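Local coordinates for protein precorrin-3 methylase (Rhodobacter capsulatus, PDB 3NUT) that probably transfers a methyl group from S-adenosyl-L-methionine to a tetrapyrrole intermediate of cobalamin biosynthesis and is captured here with the demethylated product S-adenosyl-L-homocysteine, at residues Asn170-Ser175 / Glu221-Arg226; Ile140-Asn145 / Met166-Pro171; Leu198-Val203 / Arg226-Val231. All coordinates share one frame; numbering follows the deposited sequence.

Contact 1: Asn170-Ser175 / Glu221-Arg226; sequences NPRSKS and EMADMR. With SAH (S-adenosyl-L-homocysteine), chain E.
The ribose hydroxyl O3' of S-adenosyl-L-homocysteine lies between Asn170 and Met225, 2.9 Å from Asn170 OD1 and 3.2 Å from Met225 O; its one proton can serve only one of these acceptors at a time. The neighbouring O2' accepts an almost straight bond from Asn170 N (3.2 Å, 173° at the hydrogen). Directly between the loops, Met225 CE approaches Asn170 OD1 to 3.1 Å, while Met225 SD packs 3.0 Å from Arg172 O. A bend at chi2 (-39°) turns the Met225 chain back toward the 170-175 loop and brings sulfur and methyl against it. The other branch of the Asn170 amide, ND2, bonds to Asn141 OD1, which fixes the rotation that leaves OD1 at the ribose. Deeper in, Pro171 CB meets Ala223 CB at 3.9 Å. Arg172 curls over the opposite backbone, its CG 3.2 Å from Ala223 O, and that oxygen also lies at the edge of the guanidinium, without a hydrogen bond. Asp224 OD1 receives Arg226 N in an Asx turn and also bonds Thr227 OG1. These two loops, one leaving strand 165-169 and the other entering strand 227-231, form part of the ribose-binding wall of the S-adenosyl-L-homocysteine pocket in this tetrapyrrole methylase.

Contact 2: Ile140-Asn145 / Met166-Pro171; sequences INLSDN and MAFYNP. With SAH (S-adenosyl-L-homocysteine), chain E.
The Phe168 ring carries the Leu142 methyl CD1 off-centre over a face, a CH-pi contact 4.2 Å from the ring centroid and 30° from the normal, while Ile140 meets it at the edge, CB lying 4.0 Å from Phe168 CD1. The Tyr169 ring, on the other face of the sheet, presents its edge to the ligand carboxylate, CE1 coming 3.3 Å from SAH OXT; its hydroxyl bonds Met122 N, and Phe92 meets the ring edge-to-face. Ile140, on strand 137-141, and Phe168 and Tyr169, on strand 165-169, lie on parallel neighbours of a beta-alpha-beta unit whose connecting helix is 149-161, with Leu142 just beyond the first strand's end. Parallel pairing is seen in Ile140 N bonding Ala167 O and Ile140 O receiving Tyr169 N; Leu142 N then continues the register to Tyr169 O (2.8 Å). Phe168, with CG anti to its carbonyl carbon (chi1 -60°), lies beside Ile140 and points the same way, into the packing against Leu156 and Leu187 of the flanking helices. At the strand ends the chemistry turns polar. Asn170 ND2 reaches Asn141 OD1 at 2.7 Å, the acceptor close to the plane of the Asn170 amide but the donor well above the Asn141 carbonyl plane, with the two amides 65° apart. Asn141 N is itself bonded to Asp136 of the second subunit, where Phe164 of that subunit also packs on Ile140. The adjoining turn is tied down by Ser143 OG, which donates to Asn170 O at 2.6 Å from above the carbonyl plane.

Contact 3: Leu198-Val203 / Arg226-Val231; sequences LFARAV and RTVVLV. With SAH (S-adenosyl-L-homocysteine), chain E.
Ala202 N bonds Arg226 O at 2.7 Å and ties the adenine-reading turn to the start of strand 227-231. Beside this link the ligand is held by main-chain atoms: Val203 N gives a hydrogen bond to SAH N1 (2.9 Å), Val203 O takes one from SAH N6 (3.0 Å), and on the facing segment Thr227 O accepts from the ribose O2' in a short bond of 2.5 Å. The Arg226 guanidinium spreads over Ala202, whose CA stands 4.3 Å above its plane, over the centre; a bend at chi2 (80°) folds the chain across that residue and brings NH1 to 3.9 Å from SAH N6, without a hydrogen bond. An alanine at Arg226 is likely to uncover Ala202 and leave the adenine N6 side without its guanidinium neighbour. Arg201 crosses Arg226 at about a right angle, their guanidinium planes 80° apart, and Asp224 probably eases the like charges: its OD1 makes a long, weak ion pair with Arg201 NH1. Further out, strands 196-201 and 227-231 run antiparallel, Ala200 with Val228 and Leu198 with Leu230 forming the hydrogen-bonded pairs. Phe199 lies alongside Val229, with CD1 3.6 Å from CG2 and Val229 CG1 over a ring face. Leu198 CD2 meets Leu230 CD1 on the opposite face of the sheet. Because main-chain N and O supply these adenine bonds, adenine recognition probably depends more on the backbone path that this pairing sets than on side-chain identity.

How the contacts relate
Contacts 2 and 3 are buried and belong to one mixed sheet: strands 165-169 and 227-231 are neighbours in it, joined by probable bonds from Phe168 N to Val229 O and from Val231 N to Met166 O. Contact 2 is parallel and contact 3 antiparallel. Contact 1 is only partly buried and has no direct hydrogen bond between its segments, relying on sulfur, proline and aliphatic packing with the ligand between. It shares Asn170 and Pro171 with contact 2 and Arg226 with contact 3, and Pro171 CG packs on Thr227 O. All three touch the cofactor product: contacts 1 and 2 share Asn170 at the ribose, while contact 3 adds Thr227 O at the ribose and Val203 at the adenine.

Contact 1: Asn170-Ser175 / Glu221-Arg226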
loop_
_atom_site.group_PDB
_atom_site.type_symbol
_atom_site.label_atom_id
_atom_site.label_comp_id
_atom_site.label_asym_id
_atom_site.label_seq_id
_atom_site.Cartn_x
_atom_site.Cartn_y
_atom_site.Cartn_z
ATOM N N ASN A 170 -13.028 -3.643 -4.904
ATOM C CA ASN A 170 -14.479 -3.676 -5.098
ATOM C C ASN A 170 -14.805 -3.986 -6.552
ATOM O O ASN A 170 -15.359 -3.149 -7.252
ATOM C CB ASN A 170 -15.093 -2.332 -4.689
ATOM C CG ASN A 170 -14.773 -1.965 -3.275
ATOM O OD1 ASN A 170 -15.112 -2.686 -2.362
ATOM N ND2 ASN A 170 -14.109 -0.844 -3.086
ATOM N N PRO A 171 -14.447 -5.191 -7.020
ATOM C CA PRO A 171 -14.572 -5.421 -8.455
ATOM C C PRO A 171 -16.038 -5.624 -8.879
ATOM O O PRO A 171 -16.473 -5.025 -9.871
ATOM C CB PRO A 171 -13.714 -6.678 -8.694
ATOM C CG PRO A 171 -13.202 -7.122 -7.334
ATOM C CD PRO A 171 -14.043 -6.417 -6.306
ATOM N N ARG A 172 -16.792 -6.411 -8.110
ATOM C CA ARG A 172 -18.197 -6.681 -8.416
ATOM C C ARG A 172 -19.179 -5.787 -7.660
ATOM O O ARG A 172 -19.534 -6.078 -6.521
ATOM C CB ARG A 172 -18.552 -8.148 -8.150
ATOM C CG ARG A 172 -17.642 -9.182 -8.801
ATOM C CD ARG A 172 -17.561 -9.098 -10.336
ATOM N NE ARG A 172 -18.849 -9.010 -11.026
ATOM C CZ ARG A 172 -19.787 -9.959 -11.044
ATOM N NH1 ARG A 172 -19.634 -11.100 -10.371
ATOM N NH2 ARG A 172 -20.907 -9.748 -11.725
ATOM N N SER A 173 -19.633 -4.715 -8.314
ATOM C CA SER A 173 -20.659 -3.830 -7.763
ATOM C C SER A 173 -22.014 -4.545 -7.688
ATOM O O SER A 173 -22.449 -5.212 -8.638
ATOM C CB SER A 173 -20.752 -2.550 -8.599
ATOM O OG SER A 173 -21.679 -1.610 -8.054
ATOM N N LYS A 174 -22.660 -4.413 -6.535
ATOM C CA LYS A 174 -23.958 -5.026 -6.283
ATOM C C LYS A 174 -25.009 -4.309 -7.121
ATOM O O LYS A 174 -25.889 -4.945 -7.679
ATOM C CB LYS A 174 -24.292 -4.916 -4.792
ATOM C CG LYS A 174 -25.558 -5.646 -4.333
ATOM C CD LYS A 174 -26.412 -4.733 -3.427
ATOM C CE LYS A 174 -27.020 -5.492 -2.254
ATOM N NZ LYS A 174 -26.004 -5.711 -1.179
ATOM N N SER A 175 -24.885 -2.983 -7.216
ATOM C CA SER A 175 -25.836 -2.124 -7.937
ATOM C C SER A 175 -25.360 -1.677 -9.327
ATOM O O SER A 175 -26.113 -1.033 -10.056
ATOM C CB SER A 175 -26.163 -0.890 -7.095
ATOM O OG SER A 175 -24.987 -0.144 -6.829
ATOM N N GLU A 221 -17.012 -13.169 -13.736
ATOM C CA GLU A 221 -17.475 -14.006 -12.634
ATOM C C GLU A 221 -16.308 -14.695 -11.901
ATOM O O GLU A 221 -16.522 -15.488 -10.977
ATOM C CB GLU A 221 -18.546 -15.006 -13.111
ATOM C CG GLU A 221 -18.037 -16.214 -13.918
ATOM C CD GLU A 221 -17.795 -15.902 -15.391
ATOM O OE1 GLU A 221 -18.075 -14.753 -15.820
ATOM O OE2 GLU A 221 -17.311 -16.809 -16.120
ATOM N N MET A 222 -15.082 -14.372 -12.322
ATOM C CA MET A 222 -13.871 -14.798 -11.619
ATOM C C MET A 222 -13.617 -13.970 -10.364
ATOM O O MET A 222 -12.939 -14.431 -9.454
ATOM C CB MET A 222 -12.662 -14.749 -12.539
ATOM C CG MET A 222 -12.656 -15.881 -13.502
ATOM S SD MET A 222 -11.238 -15.856 -14.583
ATOM C CE MET A 222 -11.549 -17.385 -15.490
ATOM N N ALA A 223 -14.178 -12.762 -10.332
ATOM C CA ALA A 223 -14.131 -11.896 -9.170
ATOM C C ALA A 223 -15.451 -11.941 -8.384
ATOM O O ALA A 223 -16.505 -12.146 -8.974
ATOM C CB ALA A 223 -13.835 -10.470 -9.612
ATOM N N ASP A 224 -15.376 -11.784 -7.058
ATOM C CA ASP A 224 -16.536 -11.400 -6.221
ATOM C C ASP A 224 -16.123 -10.274 -5.281
ATOM O O ASP A 224 -15.067 -9.679 -5.474
ATOM C CB ASP A 224 -17.152 -12.576 -5.454
ATOM C CG ASP A 224 -16.117 -13.525 -4.880
ATOM O OD1 ASP A 224 -15.252 -13.087 -4.088
ATOM O OD2 ASP A 224 -16.183 -14.727 -5.215
ATOM N N MET A 225 -16.945 -9.967 -4.280
ATOM C CA MET A 225 -16.615 -8.882 -3.333
ATOM C C MET A 225 -15.553 -9.251 -2.303
ATOM O O MET A 225 -15.090 -8.406 -1.559
ATOM C CB MET A 225 -17.874 -8.304 -2.663
ATOM C CG MET A 225 -18.568 -7.259 -3.549
ATOM S SD MET A 225 -17.353 -6.196 -4.417
ATOM C CE MET A 225 -17.207 -4.870 -3.200
ATOM N N ARG A 226 -15.164 -10.521 -2.304
ATOM C CA ARG A 226 -14.129 -11.072 -1.435
ATOM C C ARG A 226 -12.769 -11.081 -2.168
ATOM O O ARG A 226 -11.834 -11.807 -1.789
ATOM C CB ARG A 226 -14.554 -12.506 -1.065
ATOM C CG ARG A 226 -14.032 -13.061 0.250
ATOM C CD ARG A 226 -14.808 -12.599 1.501
ATOM N NE ARG A 226 -13.988 -12.825 2.699
ATOM C CZ ARG A 226 -13.079 -11.972 3.196
ATOM N NH1 ARG A 226 -12.860 -10.777 2.639
ATOM N NH2 ARG A 226 -12.391 -12.322 4.279
HETATM N N SAH E . -9.375 -0.167 3.311
HETATM C CA SAH E . -9.435 -1.453 2.550
HETATM C CB SAH E . -10.193 -1.272 1.226
HETATM C CG SAH E . -11.701 -1.160 1.455
HETATM S SD SAH E . -12.664 -1.526 0.006
HETATM C C SAH E . -8.021 -1.822 2.294
HETATM O O SAH E . -7.214 -0.936 2.543
HETATM O OXT SAH E . -7.631 -2.925 1.862
HETATM C "C5'" SAH E . -13.012 -3.257 0.216
HETATM C "C4'" SAH E . -12.439 -4.089 -0.950
HETATM O "O4'" SAH E . -11.062 -4.386 -0.684
HETATM C "C3'" SAH E . -13.096 -5.451 -1.215
HETATM O "O3'" SAH E . -14.172 -5.415 -2.163
HETATM C "C2'" SAH E . -11.966 -6.270 -1.800
HETATM O "O2'" SAH E . -11.754 -5.973 -3.197
HETATM C "C1'" SAH E . -10.758 -5.739 -1.053
HETATM N N9 SAH E . -10.435 -6.571 0.130
HETATM C C8 SAH E . -10.537 -6.217 1.427
HETATM N N7 SAH E . -10.128 -7.248 2.230
HETATM C C5 SAH E . -9.754 -8.286 1.442
HETATM C C6 SAH E . -9.217 -9.671 1.620
HETATM N N6 SAH E . -8.985 -10.204 2.847
HETATM N N1 SAH E . -8.968 -10.416 0.514
HETATM C C2 SAH E . -9.189 -9.925 -0.724
HETATM N N3 SAH E . -9.673 -8.681 -0.951
HETATM C C4 SAH E . -9.972 -7.831 0.065
#

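Contact 2: Ile140-Asn145 / Met166-Pro171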
loop_
_atom_site.group_PDB
_atom_site.type_symbol
_atom_site.label_atom_id
_atom_site.label_comp_id
_atom_site.label_asym_id
_atom_site.label_seq_id
_atom_site.Cartn_x
_atom_site.Cartn_y
_atom_site.Cartn_z
ATOM N N ILE A 140 -7.209 1.112 -7.847
ATOM C CA ILE A 140 -8.408 1.632 -8.491
ATOM C C ILE A 140 -9.661 0.995 -7.903
ATOM O O ILE A 140 -9.786 -0.238 -7.835
ATOM C CB ILE A 140 -8.370 1.436 -10.047
ATOM C CG1 ILE A 140 -7.225 2.248 -10.684
ATOM C CG2 ILE A 140 -9.694 1.851 -10.676
ATOM C CD1 ILE A 140 -6.945 1.925 -12.191
ATOM N N ASN A 141 -10.587 1.837 -7.480
ATOM C CA ASN A 141 -11.843 1.361 -6.936
ATOM C C ASN A 141 -12.863 1.200 -8.076
ATOM O O ASN A 141 -13.169 2.167 -8.780
ATOM C CB ASN A 141 -12.322 2.378 -5.900
ATOM C CG ASN A 141 -13.620 1.996 -5.241
ATOM O OD1 ASN A 141 -14.010 0.823 -5.196
ATOM N ND2 ASN A 141 -14.298 3.000 -4.693
ATOM N N LEU A 142 -13.376 -0.014 -8.254
ATOM C CA LEU A 142 -14.325 -0.323 -9.349
ATOM C C LEU A 142 -15.800 -0.326 -8.940
ATOM O O LEU A 142 -16.661 -0.629 -9.768
ATOM C CB LEU A 142 -14.012 -1.677 -9.999
ATOM C CG LEU A 142 -12.627 -2.016 -10.544
ATOM C CD1 LEU A 142 -12.747 -3.249 -11.394
ATOM C CD2 LEU A 142 -12.000 -0.896 -11.353
ATOM N N SER A 143 -16.091 -0.032 -7.669
ATOM C CA SER A 143 -17.476 0.087 -7.215
ATOM C C SER A 143 -17.776 1.464 -6.672
ATOM O O SER A 143 -18.562 1.605 -5.737
ATOM C CB SER A 143 -17.821 -0.963 -6.155
ATOM O OG SER A 143 -17.713 -2.269 -6.684
ATOM N N ASP A 144 -17.164 2.494 -7.234
ATOM C CA ASP A 144 -17.586 3.817 -6.816
ATOM C C ASP A 144 -18.788 4.312 -7.629
ATOM O O ASP A 144 -18.665 4.716 -8.802
ATOM C CB ASP A 144 -16.456 4.845 -6.786
ATOM C CG ASP A 144 -16.808 6.050 -5.925
ATOM O OD1 ASP A 144 -17.893 6.046 -5.318
ATOM O OD2 ASP A 144 -16.012 6.999 -5.846
ATOM N N ASN A 145 -19.949 4.260 -6.975
ATOM C CA ASN A 145 -21.205 4.767 -7.522
ATOM C C ASN A 145 -21.312 6.301 -7.434
ATOM O O ASN A 145 -22.142 6.904 -8.116
ATOM C CB ASN A 145 -22.393 4.062 -6.851
ATOM C CG ASN A 145 -22.284 2.521 -6.917
ATOM O OD1 ASN A 145 -21.905 1.940 -7.946
ATOM N ND2 ASN A 145 -22.613 1.863 -5.809
ATOM N N MET A 166 -1.728 -2.797 -12.021
ATOM C CA MET A 166 -2.920 -2.268 -11.328
ATOM C C MET A 166 -3.568 -3.211 -10.332
ATOM O O MET A 166 -3.518 -4.453 -10.475
ATOM C CB MET A 166 -4.010 -1.824 -12.305
ATOM C CG MET A 166 -3.590 -1.546 -13.724
ATOM S SD MET A 166 -5.089 -1.339 -14.693
ATOM C CE MET A 166 -4.402 -1.118 -16.332
ATOM N N ALA A 167 -4.227 -2.614 -9.354
ATOM C CA ALA A 167 -5.043 -3.370 -8.445
ATOM C C ALA A 167 -6.454 -2.806 -8.362
ATOM O O ALA A 167 -6.654 -1.596 -8.221
ATOM C CB ALA A 167 -4.402 -3.419 -7.070
ATOM N N PHE A 168 -7.431 -3.702 -8.427
ATOM C CA PHE A 168 -8.848 -3.332 -8.382
ATOM C C PHE A 168 -9.497 -3.655 -7.046
ATOM O O PHE A 168 -9.529 -4.804 -6.637
ATOM C CB PHE A 168 -9.628 -4.023 -9.519
ATOM C CG PHE A 168 -9.131 -3.663 -10.901
ATOM C CD1 PHE A 168 -8.741 -2.348 -11.196
ATOM C CD2 PHE A 168 -9.053 -4.633 -11.903
ATOM C CE1 PHE A 168 -8.280 -2.008 -12.463
ATOM C CE2 PHE A 168 -8.597 -4.298 -13.194
ATOM C CZ PHE A 168 -8.203 -2.991 -13.468
ATOM N N TYR A 169 -10.000 -2.620 -6.376
ATOM C CA TYR A 169 -10.768 -2.784 -5.153
ATOM C C TYR A 169 -12.259 -2.734 -5.497
ATOM O O TYR A 169 -12.702 -1.892 -6.293
ATOM C CB TYR A 169 -10.399 -1.703 -4.123
ATOM C CG TYR A 169 -9.057 -1.894 -3.398
ATOM C CD1 TYR A 169 -9.012 -2.195 -2.038
ATOM C CD2 TYR A 169 -7.842 -1.760 -4.076
ATOM C CE1 TYR A 169 -7.786 -2.368 -1.369
ATOM C CE2 TYR A 169 -6.626 -1.933 -3.429
ATOM C CZ TYR A 169 -6.589 -2.228 -2.067
ATOM O OH TYR A 169 -5.356 -2.403 -1.427
ATOM N N ASN A 170 -13.028 -3.643 -4.904
ATOM C CA ASN A 170 -14.479 -3.676 -5.098
ATOM C C ASN A 170 -14.805 -3.986 -6.552
ATOM O O ASN A 170 -15.359 -3.149 -7.252
ATOM C CB ASN A 170 -15.093 -2.332 -4.689
ATOM C CG ASN A 170 -14.773 -1.965 -3.275
ATOM O OD1 ASN A 170 -15.112 -2.686 -2.362
ATOM N ND2 ASN A 170 -14.109 -0.844 -3.086
ATOM N N PRO A 171 -14.447 -5.191 -7.020
ATOM C CA PRO A 171 -14.572 -5.421 -8.455
ATOM C C PRO A 171 -16.038 -5.624 -8.879
ATOM O O PRO A 171 -16.473 -5.025 -9.871
ATOM C CB PRO A 171 -13.714 -6.678 -8.694
ATOM C CG PRO A 171 -13.202 -7.122 -7.334
ATOM C CD PRO A 171 -14.043 -6.417 -6.306
HETATM N N SAH E . -9.375 -0.167 3.311
HETATM C CA SAH E . -9.435 -1.453 2.550
HETATM C CB SAH E . -10.193 -1.272 1.226
HETATM C CG SAH E . -11.701 -1.160 1.455
HETATM S SD SAH E . -12.664 -1.526 0.006
HETATM C C SAH E . -8.021 -1.822 2.294
HETATM O O SAH E . -7.214 -0.936 2.543
HETATM O OXT SAH E . -7.631 -2.925 1.862
HETATM C "C5'" SAH E . -13.012 -3.257 0.216
HETATM C "C4'" SAH E . -12.439 -4.089 -0.950
HETATM O "O4'" SAH E . -11.062 -4.386 -0.684
HETATM C "C3'" SAH E . -13.096 -5.451 -1.215
HETATM O "O3'" SAH E . -14.172 -5.415 -2.163
HETATM C "C2'" SAH E . -11.966 -6.270 -1.800
HETATM O "O2'" SAH E . -11.754 -5.973 -3.197
HETATM C "C1'" SAH E . -10.758 -5.739 -1.053
HETATM N N9 SAH E . -10.435 -6.571 0.130
HETATM C C8 SAH E . -10.537 -6.217 1.427
HETATM N N7 SAH E . -10.128 -7.248 2.230
HETATM C C5 SAH E . -9.754 -8.286 1.442
HETATM C C6 SAH E . -9.217 -9.671 1.620
HETATM N N6 SAH E . -8.985 -10.204 2.847
HETATM N N1 SAH E . -8.968 -10.416 0.514
HETATM C C2 SAH E . -9.189 -9.925 -0.724
HETATM N N3 SAH E . -9.673 -8.681 -0.951
HETATM C C4 SAH E . -9.972 -7.831 0.065
#

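Contact 3: Leu198-Val203 / Arg226-Val231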
loop_
_atom_site.group_PDB
_atom_site.type_symbol
_atom_site.label_atom_id
_atom_site.label_comp_id
_atom_site.label_asym_id
_atom_site.label_seq_id
_atom_site.Cartn_x
_atom_site.Cartn_y
_atom_site.Cartn_z
ATOM N N LEU A 198 -4.814 -11.584 -12.166
ATOM C CA LEU A 198 -4.796 -12.394 -10.968
ATOM C C LEU A 198 -6.051 -12.085 -10.200
ATOM O O LEU A 198 -6.354 -10.917 -9.950
ATOM C CB LEU A 198 -3.599 -12.019 -10.083
ATOM C CG LEU A 198 -2.163 -12.412 -10.408
ATOM C CD1 LEU A 198 -1.537 -11.584 -11.526
ATOM C CD2 LEU A 198 -1.350 -12.240 -9.138
ATOM N N PHE A 199 -6.767 -13.133 -9.813
ATOM C CA PHE A 199 -7.924 -12.972 -8.951
ATOM C C PHE A 199 -7.549 -13.574 -7.609
ATOM O O PHE A 199 -7.278 -14.787 -7.494
ATOM C CB PHE A 199 -9.177 -13.628 -9.550
ATOM C CG PHE A 199 -9.595 -13.035 -10.870
ATOM C CD1 PHE A 199 -10.542 -12.017 -10.920
ATOM C CD2 PHE A 199 -9.029 -13.491 -12.065
ATOM C CE1 PHE A 199 -10.928 -11.456 -12.142
ATOM C CE2 PHE A 199 -9.403 -12.941 -13.285
ATOM C CZ PHE A 199 -10.362 -11.918 -13.324
ATOM N N ALA A 200 -7.478 -12.711 -6.603
ATOM C CA ALA A 200 -7.049 -13.155 -5.282
ATOM C C ALA A 200 -8.181 -12.979 -4.286
ATOM O O ALA A 200 -8.633 -11.869 -3.990
ATOM C CB ALA A 200 -5.773 -12.450 -4.839
ATOM N N ARG A 201 -8.642 -14.119 -3.805
ATOM C CA ARG A 201 -9.879 -14.198 -3.089
ATOM C C ARG A 201 -9.607 -14.482 -1.628
ATOM O O ARG A 201 -8.884 -15.427 -1.296
ATOM C CB ARG A 201 -10.750 -15.308 -3.727
ATOM C CG ARG A 201 -11.991 -15.666 -2.934
ATOM C CD ARG A 201 -12.700 -16.922 -3.481
ATOM N NE ARG A 201 -13.385 -17.656 -2.405
ATOM C CZ ARG A 201 -14.480 -17.222 -1.780
ATOM N NH1 ARG A 201 -15.029 -16.044 -2.102
ATOM N NH2 ARG A 201 -15.027 -17.968 -0.828
ATOM N N ALA A 202 -10.192 -13.661 -0.768
ATOM C CA ALA A 202 -10.199 -13.908 0.682
ATOM C C ALA A 202 -8.786 -14.054 1.209
ATOM O O ALA A 202 -8.467 -14.991 1.953
ATOM C CB ALA A 202 -11.047 -15.163 1.047
ATOM N N VAL A 203 -7.947 -13.107 0.812
ATOM C CA VAL A 203 -6.519 -13.190 1.081
ATOM C C VAL A 203 -6.247 -13.115 2.588
ATOM O O VAL A 203 -6.793 -12.262 3.277
ATOM C CB VAL A 203 -5.765 -12.116 0.296
ATOM C CG1 VAL A 203 -4.306 -12.115 0.668
ATOM C CG2 VAL A 203 -5.912 -12.393 -1.175
ATOM N N ARG A 226 -15.164 -10.521 -2.304
ATOM C CA ARG A 226 -14.129 -11.072 -1.435
ATOM C C ARG A 226 -12.769 -11.081 -2.168
ATOM O O ARG A 226 -11.834 -11.807 -1.789
ATOM C CB ARG A 226 -14.554 -12.506 -1.065
ATOM C CG ARG A 226 -14.032 -13.061 0.250
ATOM C CD ARG A 226 -14.808 -12.599 1.501
ATOM N NE ARG A 226 -13.988 -12.825 2.699
ATOM C CZ ARG A 226 -13.079 -11.972 3.196
ATOM N NH1 ARG A 226 -12.860 -10.777 2.639
ATOM N NH2 ARG A 226 -12.391 -12.322 4.279
ATOM N N THR A 227 -12.661 -10.272 -3.224
ATOM C CA THR A 227 -11.586 -10.429 -4.210
ATOM C C THR A 227 -10.962 -9.091 -4.556
ATOM O O THR A 227 -11.642 -8.070 -4.620
ATOM C CB THR A 227 -12.134 -11.122 -5.492
ATOM O OG1 THR A 227 -12.709 -12.371 -5.112
ATOM C CG2 THR A 227 -11.062 -11.384 -6.554
ATOM N N VAL A 228 -9.647 -9.113 -4.742
ATOM C CA VAL A 228 -8.930 -7.980 -5.259
ATOM C C VAL A 228 -8.225 -8.484 -6.526
ATOM O O VAL A 228 -7.680 -9.596 -6.555
ATOM C CB VAL A 228 -7.967 -7.352 -4.189
ATOM C CG1 VAL A 228 -6.861 -8.313 -3.774
ATOM C CG2 VAL A 228 -7.359 -6.047 -4.695
ATOM N N VAL A 229 -8.256 -7.678 -7.573
ATOM C CA VAL A 229 -7.795 -8.125 -8.880
ATOM C C VAL A 229 -6.520 -7.373 -9.249
ATOM O O VAL A 229 -6.494 -6.130 -9.302
ATOM C CB VAL A 229 -8.901 -7.939 -9.971
ATOM C CG1 VAL A 229 -8.403 -8.384 -11.362
ATOM C CG2 VAL A 229 -10.196 -8.661 -9.577
ATOM N N LEU A 230 -5.460 -8.133 -9.483
ATOM C CA LEU A 230 -4.182 -7.557 -9.829
ATOM C C LEU A 230 -3.941 -7.710 -11.319
ATOM O O LEU A 230 -4.138 -8.776 -11.887
ATOM C CB LEU A 230 -3.041 -8.191 -9.030
ATOM C CG LEU A 230 -3.177 -8.254 -7.503
ATOM C CD1 LEU A 230 -2.030 -9.058 -6.912
ATOM C CD2 LEU A 230 -3.268 -6.878 -6.841
ATOM N N VAL A 231 -3.538 -6.614 -11.939
ATOM C CA VAL A 231 -3.200 -6.588 -13.333
ATOM C C VAL A 231 -1.717 -6.262 -13.419
ATOM O O VAL A 231 -1.278 -5.256 -12.872
ATOM C CB VAL A 231 -4.011 -5.503 -14.079
ATOM C CG1 VAL A 231 -3.872 -5.691 -15.583
ATOM C CG2 VAL A 231 -5.472 -5.565 -13.686
HETATM N N SAH E . -9.375 -0.167 3.311
HETATM C CA SAH E . -9.435 -1.453 2.550
HETATM C CB SAH E . -10.193 -1.272 1.226
HETATM C CG SAH E . -11.701 -1.160 1.455
HETATM S SD SAH E . -12.664 -1.526 0.006
HETATM C C SAH E . -8.021 -1.822 2.294
HETATM O O SAH E . -7.214 -0.936 2.543
HETATM O OXT SAH E . -7.631 -2.925 1.862
HETATM C "C5'" SAH E . -13.012 -3.257 0.216
HETATM C "C4'" SAH E . -12.439 -4.089 -0.950
HETATM O "O4'" SAH E . -11.062 -4.386 -0.684
HETATM C "C3'" SAH E . -13.096 -5.451 -1.215
HETATM O "O3'" SAH E . -14.172 -5.415 -2.163
HETATM C "C2'" SAH E . -11.966 -6.270 -1.800
HETATM O "O2'" SAH E . -11.754 -5.973 -3.197
HETATM C "C1'" SAH E . -10.758 -5.739 -1.053
HETATM N N9 SAH E . -10.435 -6.571 0.130
HETATM C C8 SAH E . -10.537 -6.217 1.427
HETATM N N7 SAH E . -10.128 -7.248 2.230
HETATM C C5 SAH E . -9.754 -8.286 1.442
HETATM C C6 SAH E . -9.217 -9.671 1.620
HETATM N N6 SAH E . -8.985 -10.204 2.847
HETATM N N1 SAH E . -8.968 -10.416 0.514
HETATM C C2 SAH E . -9.189 -9.925 -0.724
HETATM N N3 SAH E . -9.673 -8.681 -0.951
HETATM C C4 SAH E . -9.972 -7.831 0.065
#